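Lin2634 protein (Listeria innocua, PDB 3MZO) is an HD-domain protein of the 5'-deoxynucleotidase YfbR-like family that binds calcium ions and probably hydrolyses phosphate esters. Local coordinates at residues H34-G46 against W58-Y70. Numbering follows the deposited sequence.
Sequences HSYKVTSIAQFFG and WRALYEKALNHDY. With CA (calcium ion), chain K; CA (calcium ion), chain M.
His-34, His-68 and Asp-69 meet at one calcium ion in the H...HD...D motif of an HD-domain metal site, with Asp-138 as fourth residue and a water as a further ligand. His-34 gives NE2 at 2.8 Å from that calcium, and Asp-69 OD2 comes in beside CD2 of the His-34 ring, close to the ring plane. The two histidine rings meet obliquely, their planes 60° apart. His-68 has its CG wedged between backbone N and carbonyl carbon (chi1 78°), which swings the ring back toward helix 31-51; ND1 then donates to Ala-65 O, nearly in the ring plane, fixing the rotation that aims NE2 at the metal. Asp-141 holds ND1 of His-34.

Behind the metals the two helices run almost antiparallel, at 155°, and pack tightly where small residues face each other. Ala-42 CB lies 3.8 Å from Ala-65 CB, and Thr-39 CA and Ala-65 CA are 4.8 Å apart, the closest such pair. Thr-39 OG1 donates to Ser-35 O, which accepts from Thr-39 N on its opposite face, while CG2 meets the edge of the Tyr-62 ring. Further along, Leu-61 CD1 reaches Gly-46 CA at 3.6 Å, and the Trp-58 ring turns its edge to Gln-43 O, CH2 nearest. Tyr-62 OH donates to Gln-43 OE1 on a lone pair, the amide and ring planes nearly perpendicular; Gln-43 NE2 goes on to Asn-67 of a second subunit.

At the metal end ordered waters, rather than side chains, fill in between the segments. A second calcium is held by His-68 O, Asp-69 OD1 and three waters, so Asp-69 bridges both metals. Ser-35 OG, hydrogen-bonded to Val-31 O one turn back, also accepts from a water that donates to Leu-66 O and accepts from Asp-69 N at 2.9 Å.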
ATOM      1  N   HIS B  34     -17.158   5.306  -4.192  1.00 22.20           N
ATOM      2  CA  HIS B  34     -17.895   6.492  -4.517  1.00 21.91           C
ATOM      3  C   HIS B  34     -19.293   6.160  -5.043  1.00 21.13           C
ATOM      4  O   HIS B  34     -20.246   6.794  -4.656  1.00 20.34           O
ATOM      5  CB  HIS B  34     -17.084   7.327  -5.504  1.00 22.02           C
ATOM      6  CG  HIS B  34     -17.850   8.416  -6.161  1.00 22.50           C
ATOM      7  ND1 HIS B  34     -18.207   9.575  -5.499  1.00 25.82           N
ATOM      8  CD2 HIS B  34     -18.308   8.541  -7.428  1.00 22.03           C
ATOM      9  CE1 HIS B  34     -18.862  10.365  -6.342  1.00 28.50           C
ATOM     10  NE2 HIS B  34     -18.923   9.766  -7.517  1.00 26.30           N
ATOM     11  N   SER B  35     -19.397   5.163  -5.920  1.00 22.23           N
ATOM     12  CA  SER B  35     -20.680   4.791  -6.499  1.00 22.40           C
ATOM     13  C   SER B  35     -21.646   4.274  -5.428  1.00 22.72           C
ATOM     14  O   SER B  35     -22.824   4.632  -5.411  1.00 21.36           O
ATOM     15  CB  SER B  35     -20.482   3.782  -7.628  1.00 23.01           C
ATOM     16  OG  SER B  35     -19.606   4.300  -8.592  1.00 23.07           O
ATOM     17  N   TYR B  36     -21.125   3.458  -4.521  1.00 21.66           N
ATOM     18  CA  TYR B  36     -21.865   2.999  -3.355  1.00 21.01           C
ATOM     19  C   TYR B  36     -22.421   4.149  -2.530  1.00 21.08           C
ATOM     20  O   TYR B  36     -23.626   4.173  -2.198  1.00 20.99           O
ATOM     21  CB  TYR B  36     -21.017   2.044  -2.491  1.00 18.81           C
ATOM     22  CG  TYR B  36     -21.640   1.823  -1.138  1.00 20.84           C
ATOM     23  CD1 TYR B  36     -22.808   1.065  -1.004  1.00 26.46           C
ATOM     24  CD2 TYR B  36     -21.116   2.422  -0.002  1.00 21.53           C
ATOM     25  CE1 TYR B  36     -23.436   0.886   0.253  1.00 20.36           C
ATOM     26  CE2 TYR B  36     -21.733   2.259   1.258  1.00 25.59           C
ATOM     27  CZ  TYR B  36     -22.894   1.481   1.377  1.00 29.60           C
ATOM     28  OH  TYR B  36     -23.514   1.304   2.615  1.00 33.47           O
ATOM     29  N   LYS B  37     -21.587   5.133  -2.241  1.00 21.81           N
ATOM     30  CA  LYS B  37     -22.011   6.249  -1.421  1.00 22.88           C
ATOM     31  C   LYS B  37     -23.011   7.167  -2.151  1.00 22.30           C
ATOM     32  O   LYS B  37     -24.041   7.551  -1.577  1.00 20.40           O
ATOM     33  CB  LYS B  37     -20.770   7.021  -0.895  1.00 22.40           C
ATOM     34  CG  LYS B  37     -19.896   6.205   0.081  1.00 23.74           C
ATOM     35  CD  LYS B  37     -18.655   7.028   0.644  1.00 25.51           C
ATOM     36  CE  LYS B  37     -17.692   7.427  -0.423  1.00 24.76           C
ATOM     37  NZ  LYS B  37     -16.422   8.059   0.143  1.00 25.15           N
ATOM     38  N   VAL B  38     -22.766   7.453  -3.432  1.00 20.45           N
ATOM     39  CA  VAL B  38     -23.699   8.272  -4.192  1.00 19.15           C
ATOM     40  C   VAL B  38     -25.064   7.597  -4.293  1.00 23.24           C
ATOM     41  O   VAL B  38     -26.102   8.284  -4.202  1.00 19.82           O
ATOM     42  CB  VAL B  38     -23.138   8.653  -5.560  1.00 18.61           C
ATOM     43  CG1 VAL B  38     -24.174   9.311  -6.495  1.00 20.35           C
ATOM     44  CG2 VAL B  38     -21.917   9.622  -5.371  1.00 23.03           C
ATOM     45  N   THR B  39     -25.077   6.278  -4.489  1.00 22.70           N
ATOM     46  CA  THR B  39     -26.354   5.532  -4.579  1.00 22.01           C
ATOM     47  C   THR B  39     -27.088   5.581  -3.217  1.00 21.76           C
ATOM     48  O   THR B  39     -28.287   5.866  -3.167  1.00 22.75           O
ATOM     49  CB  THR B  39     -26.150   4.115  -5.113  1.00 21.33           C
ATOM     50  OG1 THR B  39     -25.407   4.189  -6.336  1.00 24.07           O
ATOM     51  CG2 THR B  39     -27.490   3.436  -5.416  1.00 18.63           C
ATOM     52  N   SER B  40     -26.365   5.408  -2.118  1.00 21.97           N
ATOM     53  CA  SER B  40     -26.953   5.589  -0.780  1.00 20.31           C
ATOM     54  C   SER B  40     -27.499   6.977  -0.498  1.00 23.98           C
ATOM     55  O   SER B  40     -28.621   7.120   0.043  1.00 24.28           O
ATOM     56  CB  SER B  40     -25.967   5.160   0.279  1.00 20.99           C
ATOM     57  OG  SER B  40     -25.573   3.807   0.065  1.00 18.96           O
ATOM     58  N   ILE B  41     -26.723   8.002  -0.881  1.00 24.05           N
ATOM     59  CA  ILE B  41     -27.156   9.395  -0.794  1.00 24.38           C
ATOM     60  C   ILE B  41     -28.422   9.624  -1.632  1.00 24.38           C
ATOM     61  O   ILE B  41     -29.396  10.186  -1.139  1.00 26.31           O
ATOM     62  CB  ILE B  41     -25.992  10.386  -1.198  1.00 25.54           C
ATOM     63  CG1 ILE B  41     -24.866  10.354  -0.139  1.00 26.14           C
ATOM     64  CG2 ILE B  41     -26.508  11.821  -1.389  1.00 21.83           C
ATOM     65  CD1 ILE B  41     -23.482  10.841  -0.669  1.00 21.99           C
ATOM     66  N   ALA B  42     -28.435   9.136  -2.866  1.00 22.76           N
ATOM     67  CA  ALA B  42     -29.573   9.322  -3.762  1.00 24.04           C
ATOM     68  C   ALA B  42     -30.846   8.685  -3.197  1.00 24.53           C
ATOM     69  O   ALA B  42     -31.946   9.269  -3.269  1.00 22.51           O
ATOM     70  CB  ALA B  42     -29.261   8.764  -5.174  1.00 23.40           C
ATOM     71  N   GLN B  43     -30.677   7.494  -2.632  1.00 24.86           N
ATOM     72  CA  GLN B  43     -31.744   6.753  -1.953  1.00 24.73           C
ATOM     73  C   GLN B  43     -32.335   7.587  -0.843  1.00 25.92           C
ATOM     74  O   GLN B  43     -33.546   7.580  -0.640  1.00 24.63           O
ATOM     75  CB  GLN B  43     -31.163   5.452  -1.384  1.00 22.53           C
ATOM     76  CG  GLN B  43     -32.041   4.627  -0.412  1.00 26.09           C
ATOM     77  CD  GLN B  43     -31.389   3.313  -0.065  1.00 25.53           C
ATOM     78  OE1 GLN B  43     -31.598   2.292  -0.735  1.00 24.45           O
ATOM     79  NE2 GLN B  43     -30.568   3.331   0.962  1.00 22.96           N
ATOM     80  N   PHE B  44     -31.481   8.274  -0.083  1.00 23.49           N
ATOM     81  CA  PHE B  44     -31.991   9.121   0.959  1.00 24.29           C
ATOM     82  C   PHE B  44     -32.788  10.283   0.374  1.00 27.22           C
ATOM     83  O   PHE B  44     -33.886  10.588   0.840  1.00 27.60           O
ATOM     84  CB  PHE B  44     -30.906   9.663   1.878  1.00 26.43           C
ATOM     85  CG  PHE B  44     -31.416  10.731   2.781  1.00 24.64           C
ATOM     86  CD1 PHE B  44     -32.185  10.407   3.866  1.00 25.49           C
ATOM     87  CD2 PHE B  44     -31.191  12.078   2.491  1.00 25.38           C
ATOM     88  CE1 PHE B  44     -32.728  11.415   4.687  1.00 26.70           C
ATOM     89  CE2 PHE B  44     -31.702  13.072   3.307  1.00 28.88           C
ATOM     90  CZ  PHE B  44     -32.474  12.729   4.415  1.00 29.32           C
ATOM     91  N   PHE B  45     -32.256  10.949  -0.650  1.00 26.21           N
ATOM     92  CA  PHE B  45     -33.007  12.044  -1.245  1.00 26.73           C
ATOM     93  C   PHE B  45     -34.324  11.575  -1.876  1.00 25.18           C
ATOM     94  O   PHE B  45     -35.326  12.316  -1.867  1.00 27.55           O
ATOM     95  CB  PHE B  45     -32.146  12.882  -2.222  1.00 27.28           C
ATOM     96  CG  PHE B  45     -31.075  13.706  -1.531  1.00 25.50           C
ATOM     97  CD1 PHE B  45     -31.373  14.485  -0.413  1.00 29.48           C
ATOM     98  CD2 PHE B  45     -29.760  13.693  -1.996  1.00 30.96           C
ATOM     99  CE1 PHE B  45     -30.381  15.217   0.233  1.00 27.67           C
ATOM    100  CE2 PHE B  45     -28.771  14.445  -1.359  1.00 27.39           C
ATOM    101  CZ  PHE B  45     -29.079  15.185  -0.250  1.00 29.52           C
ATOM    102  N   GLY B  46     -34.327  10.378  -2.429  1.00 25.33           N
ATOM    103  CA  GLY B  46     -35.544   9.743  -2.897  1.00 25.54           C
ATOM    104  C   GLY B  46     -36.640   9.708  -1.813  1.00 29.96           C
ATOM    105  O   GLY B  46     -37.809   9.999  -2.091  1.00 28.14           O
ATOM    106  N   TRP B  58     -38.163   4.786  -8.909  1.00 30.70           N
ATOM    107  CA  TRP B  58     -37.031   4.226  -8.174  1.00 29.94           C
ATOM    108  C   TRP B  58     -36.031   3.486  -9.045  1.00 30.07           C
ATOM    109  O   TRP B  58     -34.807   3.569  -8.819  1.00 29.67           O
ATOM    110  CB  TRP B  58     -37.504   3.383  -6.980  1.00 30.59           C
ATOM    111  CG  TRP B  58     -37.969   4.286  -5.878  1.00 30.44           C
ATOM    112  CD1 TRP B  58     -39.245   4.791  -5.706  1.00 31.20           C
ATOM    113  CD2 TRP B  58     -37.172   4.840  -4.821  1.00 30.57           C
ATOM    114  NE1 TRP B  58     -39.273   5.620  -4.609  1.00 32.51           N
ATOM    115  CE2 TRP B  58     -38.024   5.667  -4.041  1.00 25.95           C
ATOM    116  CE3 TRP B  58     -35.820   4.725  -4.448  1.00 24.14           C
ATOM    117  CZ2 TRP B  58     -37.574   6.351  -2.908  1.00 27.88           C
ATOM    118  CZ3 TRP B  58     -35.372   5.420  -3.308  1.00 27.92           C
ATOM    119  CH2 TRP B  58     -36.246   6.223  -2.563  1.00 29.20           C
ATOM    120  N   ARG B  59     -36.523   2.766 -10.037  1.00 26.87           N
ATOM    121  CA  ARG B  59     -35.620   2.124 -10.961  1.00 28.25           C
ATOM    122  C   ARG B  59     -34.713   3.167 -11.581  1.00 28.33           C
ATOM    123  O   ARG B  59     -33.520   2.934 -11.678  1.00 28.29           O
ATOM    124  CB  ARG B  59     -36.374   1.371 -12.059  1.00 30.05           C
ATOM    125  CG  ARG B  59     -35.452   0.551 -12.935  1.00 29.10           C
ATOM    126  CD  ARG B  59     -36.233  -0.182 -14.023  1.00 31.17           C
ATOM    127  NE  ARG B  59     -35.357  -1.097 -14.723  1.00 31.50           N
ATOM    128  CZ  ARG B  59     -35.754  -2.021 -15.596  1.00 36.02           C
ATOM    129  NH1 ARG B  59     -37.041  -2.173 -15.868  1.00 38.82           N
ATOM    130  NH2 ARG B  59     -34.859  -2.819 -16.174  1.00 34.99           N
ATOM    131  N   ALA B  60     -35.276   4.321 -11.968  1.00 27.99           N
ATOM    132  CA  ALA B  60     -34.502   5.385 -12.602  1.00 28.11           C
ATOM    133  C   ALA B  60     -33.528   6.008 -11.610  1.00 27.96           C
ATOM    134  O   ALA B  60     -32.388   6.255 -11.942  1.00 27.81           O
ATOM    135  CB  ALA B  60     -35.426   6.476 -13.243  1.00 29.96           C
ATOM    136  N   LEU B  61     -33.967   6.223 -10.371  1.00 27.91           N
ATOM    137  CA  LEU B  61     -33.105   6.826  -9.371  1.00 25.11           C
ATOM    138  C   LEU B  61     -31.885   5.968  -9.130  1.00 23.58           C
ATOM    139  O   LEU B  61     -30.764   6.465  -9.176  1.00 25.77           O
ATOM    140  CB  LEU B  61     -33.874   7.057  -8.065  1.00 26.93           C
ATOM    141  CG  LEU B  61     -33.140   7.636  -6.858  1.00 24.30           C
ATOM    142  CD1 LEU B  61     -34.161   8.240  -5.903  1.00 24.93           C
ATOM    143  CD2 LEU B  61     -32.315   6.570  -6.149  1.00 20.87           C
ATOM    144  N   TYR B  62     -32.107   4.695  -8.867  1.00 23.95           N
ATOM    145  CA  TYR B  62     -31.017   3.777  -8.553  1.00 25.25           C
ATOM    146  C   TYR B  62     -30.101   3.521  -9.731  1.00 24.88           C
ATOM    147  O   TYR B  62     -28.876   3.502  -9.569  1.00 27.05           O
ATOM    148  CB  TYR B  62     -31.558   2.436  -8.064  1.00 22.77           C
ATOM    149  CG  TYR B  62     -31.990   2.420  -6.614  1.00 26.51           C
ATOM    150  CD1 TYR B  62     -31.077   2.626  -5.565  1.00 27.40           C
ATOM    151  CD2 TYR B  62     -33.294   2.129  -6.284  1.00 23.66           C
ATOM    152  CE1 TYR B  62     -31.503   2.569  -4.216  1.00 23.10           C
ATOM    153  CE2 TYR B  62     -33.720   2.070  -4.973  1.00 26.31           C
ATOM    154  CZ  TYR B  62     -32.854   2.290  -3.947  1.00 23.50           C
ATOM    155  OH  TYR B  62     -33.365   2.186  -2.674  1.00 26.64           O
ATOM    156  N   GLU B  63     -30.681   3.263 -10.891  1.00 24.28           N
ATOM    157  CA  GLU B  63     -29.876   2.974 -12.062  1.00 28.38           C
ATOM    158  C   GLU B  63     -28.978   4.162 -12.471  1.00 28.34           C
ATOM    159  O   GLU B  63     -27.848   3.951 -12.871  1.00 26.65           O
ATOM    160  CB  GLU B  63     -30.722   2.431 -13.229  1.00 29.23           C
ATOM    161  CG  GLU B  63     -31.495   3.428 -13.973  1.00 34.14           C
ATOM    162  CD  GLU B  63     -32.536   2.808 -14.932  1.00 39.32           C
ATOM    163  OE1 GLU B  63     -32.672   1.551 -15.033  1.00 37.39           O
ATOM    164  OE2 GLU B  63     -33.204   3.618 -15.599  1.00 32.21           O
ATOM    165  N   LYS B  64     -29.461   5.390 -12.336  1.00 26.15           N
ATOM    166  CA  LYS B  64     -28.631   6.555 -12.619  1.00 25.83           C
ATOM    167  C   LYS B  64     -27.468   6.666 -11.631  1.00 25.11           C
ATOM    168  O   LYS B  64     -26.313   6.836 -12.048  1.00 26.82           O
ATOM    169  CB  LYS B  64     -29.468   7.848 -12.583  1.00 25.89           C
ATOM    170  CG  LYS B  64     -30.394   8.032 -13.761  1.00 26.58           C
ATOM    171  CD  LYS B  64     -31.447   9.136 -13.483  1.00 28.01           C
ATOM    172  CE  LYS B  64     -32.311   9.425 -14.720  1.00 29.93           C
ATOM    173  NZ  LYS B  64     -31.505   9.948 -15.829  1.00 28.48           N
ATOM    174  N   ALA B  65     -27.756   6.532 -10.330  1.00 24.85           N
ATOM    175  CA  ALA B  65     -26.750   6.682  -9.274  1.00 23.96           C
ATOM    176  C   ALA B  65     -25.738   5.543  -9.268  1.00 23.94           C
ATOM    177  O   ALA B  65     -24.523   5.774  -9.126  1.00 26.15           O
ATOM    178  CB  ALA B  65     -27.422   6.793  -7.905  1.00 23.24           C
ATOM    179  N   LEU B  66     -26.220   4.318  -9.450  1.00 22.52           N
ATOM    180  CA  LEU B  66     -25.364   3.150  -9.380  1.00 23.22           C
ATOM    181  C   LEU B  66     -24.309   3.116 -10.493  1.00 23.06           C
ATOM    182  O   LEU B  66     -23.153   2.784 -10.252  1.00 23.54           O
ATOM    183  CB  LEU B  66     -26.192   1.852  -9.427  1.00 23.36           C
ATOM    184  CG  LEU B  66     -25.354   0.588  -9.207  1.00 22.11           C
ATOM    185  CD1 LEU B  66     -24.821   0.523  -7.769  1.00 20.29           C
ATOM    186  CD2 LEU B  66     -26.171  -0.662  -9.588  1.00 23.46           C
ATOM    187  N   ASN B  67     -24.731   3.452 -11.703  1.00 24.82           N
ATOM    188  CA  ASN B  67     -23.930   3.280 -12.897  1.00 25.89           C
ATOM    189  C   ASN B  67     -23.216   4.530 -13.407  1.00 26.89           C
ATOM    190  O   ASN B  67     -22.517   4.449 -14.382  1.00 27.97           O
ATOM    191  CB  ASN B  67     -24.823   2.735 -13.996  1.00 23.68           C
ATOM    192  CG  ASN B  67     -25.568   1.464 -13.557  1.00 27.29           C
ATOM    193  OD1 ASN B  67     -24.942   0.469 -13.215  1.00 25.70           O
ATOM    194  ND2 ASN B  67     -26.893   1.510 -13.558  1.00 26.93           N
ATOM    195  N   HIS B  68     -23.331   5.651 -12.711  1.00 27.65           N
ATOM    196  CA  HIS B  68     -22.918   6.932 -13.291  1.00 25.49           C
ATOM    197  C   HIS B  68     -21.418   7.043 -13.525  1.00 29.89           C
ATOM    198  O   HIS B  68     -21.044   7.764 -14.408  1.00 27.86           O
ATOM    199  CB  HIS B  68     -23.396   8.139 -12.475  1.00 28.62           C
ATOM    200  CG  HIS B  68     -22.599   8.427 -11.238  1.00 25.35           C
ATOM    201  ND1 HIS B  68     -22.712   7.685 -10.090  1.00 28.29           N
ATOM    202  CD2 HIS B  68     -21.756   9.440 -10.943  1.00 27.12           C
ATOM    203  CE1 HIS B  68     -21.918   8.183  -9.159  1.00 30.13           C
ATOM    204  NE2 HIS B  68     -21.322   9.250  -9.651  1.00 32.20           N
ATOM    205  N   ASP B  69     -20.588   6.327 -12.769  1.00 26.02           N
ATOM    206  CA  ASP B  69     -19.134   6.390 -12.969  1.00 27.53           C
ATOM    207  C   ASP B  69     -18.474   5.094 -13.462  1.00 26.64           C
ATOM    208  O   ASP B  69     -17.250   4.973 -13.472  1.00 26.33           O
ATOM    209  CB  ASP B  69     -18.459   6.897 -11.684  1.00 28.19           C
ATOM    210  CG  ASP B  69     -18.471   8.417 -11.569  1.00 29.57           C
ATOM    211  OD1 ASP B  69     -18.742   9.076 -12.551  1.00 26.58           O
ATOM    212  OD2 ASP B  69     -18.142   8.976 -10.512  1.00 30.87           O
ATOM    213  N   TYR B  70     -19.278   4.146 -13.926  1.00 27.31           N
ATOM    214  CA  TYR B  70     -18.779   2.913 -14.487  1.00 28.09           C
ATOM    215  C   TYR B  70     -17.765   3.194 -15.619  1.00 29.77           C
ATOM    216  O   TYR B  70     -16.761   2.498 -15.742  1.00 30.32           O
ATOM    217  CB  TYR B  70     -19.953   2.034 -14.976  1.00 30.01           C
ATOM    218  CG  TYR B  70     -19.479   0.743 -15.577  1.00 28.47           C
ATOM    219  CD1 TYR B  70     -19.085  -0.310 -14.775  1.00 26.84           C
ATOM    220  CD2 TYR B  70     -19.374   0.595 -16.956  1.00 29.06           C
ATOM    221  CE1 TYR B  70     -18.601  -1.481 -15.312  1.00 26.04           C
ATOM    222  CE2 TYR B  70     -18.891  -0.583 -17.510  1.00 35.04           C
ATOM    223  CZ  TYR B  70     -18.516  -1.620 -16.685  1.00 27.63           C
ATOM    224  OH  TYR B  70     -18.008  -2.773 -17.228  1.00 28.88           O
TER
HETATM  225 CA    CA K 302     -19.156  11.104  -9.919  1.00 66.66          CA
HETATM  226 CA    CA M 310     -19.550   9.802 -14.794  1.00 41.70          CA
HETATM  227  O   HOH W   1     -20.868   4.132 -10.972  1.00 23.12           O
HETATM  228  O   HOH W   2     -19.491  11.685 -12.468  1.00 46.06           O
HETATM  229  O   HOH W   3     -17.057  10.017 -14.831  1.00 44.12           O
HETATM  230  O   HOH W   4     -21.824  11.035 -14.654  1.00 39.59           O
HETATM  231  O   HOH W   5     -19.771   8.747 -16.700  1.00 45.97           O